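Side-chain contacts in phosphoserine phosphatase RsbX (Bacillus subtilis, PDB 3W42), which dephosphorylates phosphoserine in the stressosome protein RsbS and so acts as a negative regulator of sigma-B activity in the general stress response: residues Gly129-Gly133 with Lys134-Tyr138; Glu174-Ser177 with Asn178-Met182. All coordinates share one frame; numbering follows the deposited sequence.

Contact 1: Gly129-Gly133 with Lys134-Tyr138; sequences GYLSG and KPQKY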
# COMPACT_ATOMS: atom_id res chain seq x y z
N GLY A 129 -12.40 1.45 11.03
CA GLY A 129 -11.60 2.14 12.01
C GLY A 129 -10.22 2.54 11.45
O GLY A 129 -10.04 2.80 10.30
N TYR A 130 -9.28 2.65 12.37
CA TYR A 130 -7.94 3.11 12.06
C TYR A 130 -7.00 2.68 13.14
O TYR A 130 -7.44 2.24 14.22
CB TYR A 130 -7.90 4.68 11.85
CG TYR A 130 -8.23 5.49 13.04
CD1 TYR A 130 -9.57 5.78 13.34
CD2 TYR A 130 -7.23 6.04 13.84
CE1 TYR A 130 -9.84 6.58 14.47
CE2 TYR A 130 -7.53 6.81 14.92
CZ TYR A 130 -8.83 7.07 15.26
OH TYR A 130 -9.15 7.84 16.37
N LEU A 131 -5.72 2.81 12.93
CA LEU A 131 -4.74 2.56 13.96
C LEU A 131 -4.70 3.78 14.84
O LEU A 131 -4.24 4.86 14.47
CB LEU A 131 -3.36 2.30 13.37
CG LEU A 131 -3.24 1.10 12.44
CD1 LEU A 131 -1.87 0.99 11.84
CD2 LEU A 131 -3.62 -0.23 13.11
N SER A 132 -5.16 3.61 16.11
CA SER A 132 -5.33 4.68 17.05
C SER A 132 -4.45 4.57 18.29
O SER A 132 -4.41 5.48 19.09
CB SER A 132 -6.81 4.72 17.50
OG SER A 132 -7.05 3.57 18.32
N GLY A 133 -3.85 3.40 18.51
CA GLY A 133 -3.16 3.13 19.78
C GLY A 133 -4.00 2.32 20.74
O GLY A 133 -3.51 1.89 21.71
N LYS A 134 -5.27 2.20 20.49
CA LYS A 134 -6.13 1.30 21.27
C LYS A 134 -6.13 -0.11 20.74
O LYS A 134 -5.70 -0.35 19.65
CB LYS A 134 -7.52 1.81 21.20
CG LYS A 134 -7.71 3.21 21.73
CD LYS A 134 -9.08 3.43 22.38
CE LYS A 134 -9.46 2.42 23.53
NZ LYS A 134 -10.91 1.99 23.53
N PRO A 135 -6.64 -1.09 21.50
CA PRO A 135 -6.40 -2.50 21.04
C PRO A 135 -7.05 -2.95 19.71
O PRO A 135 -8.12 -2.44 19.40
CB PRO A 135 -6.87 -3.37 22.26
CG PRO A 135 -7.07 -2.40 23.36
CD PRO A 135 -7.11 -1.01 22.89
N GLN A 136 -6.43 -3.84 18.97
CA GLN A 136 -6.89 -4.28 17.66
C GLN A 136 -6.91 -5.73 17.65
O GLN A 136 -6.00 -6.35 18.18
CB GLN A 136 -5.92 -3.91 16.51
CG GLN A 136 -5.98 -2.46 16.19
CD GLN A 136 -7.22 -1.94 15.37
OE1 GLN A 136 -7.42 -0.78 15.28
NE2 GLN A 136 -7.96 -2.83 14.71
N LYS A 137 -7.80 -6.34 16.85
CA LYS A 137 -7.81 -7.78 16.56
C LYS A 137 -7.54 -7.94 15.06
O LYS A 137 -8.38 -7.87 14.19
CB LYS A 137 -9.14 -8.41 16.89
CG LYS A 137 -9.41 -8.50 18.35
CD LYS A 137 -10.85 -8.90 18.52
CE LYS A 137 -11.13 -9.53 19.85
NZ LYS A 137 -12.42 -10.25 19.75
N TYR A 138 -6.28 -8.00 14.73
CA TYR A 138 -5.81 -7.96 13.36
C TYR A 138 -6.19 -9.24 12.61
O TYR A 138 -6.33 -10.33 13.20
CB TYR A 138 -4.27 -7.85 13.38
CG TYR A 138 -3.78 -6.60 14.06
CD1 TYR A 138 -4.06 -5.39 13.53
CD2 TYR A 138 -3.09 -6.65 15.27
CE1 TYR A 138 -3.54 -4.29 14.12
CE2 TYR A 138 -2.67 -5.50 15.91
CZ TYR A 138 -2.86 -4.34 15.31
OH TYR A 138 -2.43 -3.19 15.90

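Contact 2: Glu174-Ser177 with Asn178-Met182; sequences EEIS and NSLKM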
# COMPACT_ATOMS: atom_id res chain seq x y z
N GLU A 174 4.23 0.64 -15.50
CA GLU A 174 4.12 1.93 -16.15
C GLU A 174 2.80 2.05 -16.88
O GLU A 174 2.13 3.08 -16.85
CB GLU A 174 5.28 2.16 -17.13
CG GLU A 174 5.21 3.41 -17.95
CD GLU A 174 6.49 3.62 -18.74
OE1 GLU A 174 7.60 3.57 -18.15
OE2 GLU A 174 6.45 3.77 -19.95
N GLU A 175 2.45 1.02 -17.62
CA GLU A 175 1.16 1.00 -18.34
C GLU A 175 -0.00 1.09 -17.42
O GLU A 175 -0.97 1.83 -17.69
CB GLU A 175 1.01 -0.17 -19.30
CG GLU A 175 1.91 -0.05 -20.51
CD GLU A 175 2.16 -1.23 -21.32
OE1 GLU A 175 2.85 -2.10 -20.71
OE2 GLU A 175 2.08 -1.19 -22.53
N ILE A 176 -0.01 0.38 -16.30
CA ILE A 176 -1.12 0.45 -15.37
C ILE A 176 -1.18 1.87 -14.79
O ILE A 176 -2.27 2.42 -14.63
CB ILE A 176 -0.98 -0.61 -14.25
CG1 ILE A 176 -1.04 -2.06 -14.82
CG2 ILE A 176 -2.17 -0.46 -13.27
CD1 ILE A 176 -0.51 -3.14 -13.91
N SER A 177 -0.05 2.42 -14.42
CA SER A 177 -0.05 3.79 -13.88
C SER A 177 -0.66 4.78 -14.90
O SER A 177 -1.53 5.60 -14.59
CB SER A 177 1.35 4.19 -13.50
OG SER A 177 1.35 5.47 -12.89
N ASN A 178 -0.24 4.64 -16.15
CA ASN A 178 -0.77 5.52 -17.17
C ASN A 178 -2.26 5.31 -17.36
O ASN A 178 -3.03 6.26 -17.61
CB ASN A 178 0.04 5.38 -18.44
CG ASN A 178 1.43 5.98 -18.35
OD1 ASN A 178 2.34 5.55 -19.13
ND2 ASN A 178 1.66 6.87 -17.41
N SER A 179 -2.72 4.05 -17.22
CA SER A 179 -4.13 3.70 -17.32
C SER A 179 -4.99 4.42 -16.29
O SER A 179 -6.20 4.66 -16.53
CB SER A 179 -4.26 2.19 -17.15
OG SER A 179 -5.54 1.70 -17.37
N LEU A 180 -4.41 4.75 -15.15
CA LEU A 180 -5.09 5.42 -14.04
C LEU A 180 -5.01 6.92 -14.08
O LEU A 180 -5.54 7.57 -13.18
CB LEU A 180 -4.45 4.92 -12.70
CG LEU A 180 -4.64 3.42 -12.38
CD1 LEU A 180 -3.76 3.04 -11.21
CD2 LEU A 180 -6.06 3.06 -12.16
N LYS A 181 -4.40 7.50 -15.13
CA LYS A 181 -4.12 8.93 -15.09
C LYS A 181 -5.39 9.75 -14.92
O LYS A 181 -5.31 10.80 -14.22
CB LYS A 181 -3.42 9.32 -16.38
CG LYS A 181 -3.24 10.80 -16.47
CD LYS A 181 -2.39 11.29 -17.55
CE LYS A 181 -2.19 12.84 -17.38
NZ LYS A 181 -3.42 13.69 -17.74
N MET A 182 -6.54 9.37 -15.47
CA MET A 182 -7.71 10.21 -15.37
C MET A 182 -8.14 10.44 -13.95
O MET A 182 -8.87 11.38 -13.67
CB MET A 182 -8.84 9.70 -16.22
CG MET A 182 -9.52 8.44 -15.69
SD MET A 182 -11.19 8.12 -16.24
CE MET A 182 -12.04 9.50 -15.45

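Contact 1: Gly129-Gly133 with Lys134-Tyr138
Leu131 meets the phenol ring of Tyr138 at its edge: CD2 of Leu131 lies near the ring plane, 4.2 Å from CE1 of Tyr138, and the two side chains cross at about a right angle. One face of this ring carries CB of Gln136, 3.3 Å above the plane and displaced toward the rim. Tyrosine suits a site with apolar neighbours for the ring and a polar one for its end: the ring rests on Ile75 of helix 71-81 and Val107 of strand 101-107, and OH is hydrogen-bonded to Glu76. Leucine suits its buried place because its side chain has no polar atom to satisfy; it packs on Ala90, Val107 and Met82.

These residues belong to the irregular loop between strands 121-122 and 140-144 of the PPM-type phosphatase fold, and Ser132 closes a short bond across its bend. The hydroxyl stands between the backbone N and the carbonyl carbon (chi1 70°), where OG accepts a nearly straight hydrogen bond from the backbone N of Lys134 (3.1 Å, 164° at the hydrogen). The lysine's aliphatic stem follows, its CB 3.4 Å from OG of Ser132, before the chain leads away. Gly133, with a positive phi of 99°, makes the turn where a side chain would press on the preceding carbonyl. Asn79 grips the backbone on both sides of the Gly133-Lys134 peptide, accepting from Gly133 N and donating to Lys134 O.

Contact 2: Glu174-Ser177 with Asn178-Met182
Ile176 and Leu180, one helical turn apart, form the buried, tightly packed side of this contact. CG2 of Ile176 approaches CD1 of Leu180 to 4.4 Å, CG of Leu180 lies 3.4 Å from Ile176 O, and both side chains continue into the protein. Ile176 packs on Leu195 and Lys150, Leu180 on Ile152 and on Ile163 and His166 of helix 163-169. Branched aliphatic residues suit this face, which lays helix 173-179 on the antiparallel sheet containing strands 150-154 and 191-198. Ser177 is buried too; its small side chain touches Leu195, and its hydroxyl, anti to the backbone N (chi1 -176°), bonds to Tyr193 OH.

On the exposed side, Glu174 and Asn178 run side by side in the same direction. CG of Glu174 stands 3.8 Å from OD1 of Asn178, but the pairing is loose: the carboxylate and amide planes are turned 51° apart and no bond joins them. Polar and charged side chains fit this side, where their ends can be hydrated. Glu175 is exposed as well, with OE1 bonded to Ser172, just before the helix.

The backbone shows the helix running out. Asn178 N gives Glu174 O a regular bond of 2.9 Å, and Ser179 N does the same for Glu175 O. Leu180 N, in contrast, is shared: it makes a weak bond to Ile176 O at 3.2 Å and another to Ser177 O at 3.1 Å, reached from above the carbonyl plane. Lys181 N then bonds to Asn178 O, in the three-residue spacing of a 3-10 turn. The helix is thus held to the fold by apolar packing together with two serine hydroxyls, Ser177 to Tyr193 and Ser179 to His166.

In the fold
Contact 1 lies mainly at the surface, whereas contact 2 is partly buried; they sit on opposite sides of the chain's centre, with centres 33 Å apart and nearest atoms about 22 Å apart. They serve different layers of the alpha-beta beta-alpha sandwich: the loop 129-138 rests on helix 71-81 and the five-stranded sheet, the segment 174-182 on the six-stranded sheet and helix 163-169. In the loop, where backbone pairing is sparse beyond that of Leu131 with Ala88, side chains such as serine and asparagine satisfy backbone groups. In contact 2 the helix supplies most of its own backbone bonds, leaving its side chains to pack against apolar neighbours, bond to Tyr193 and His166, or face solvent.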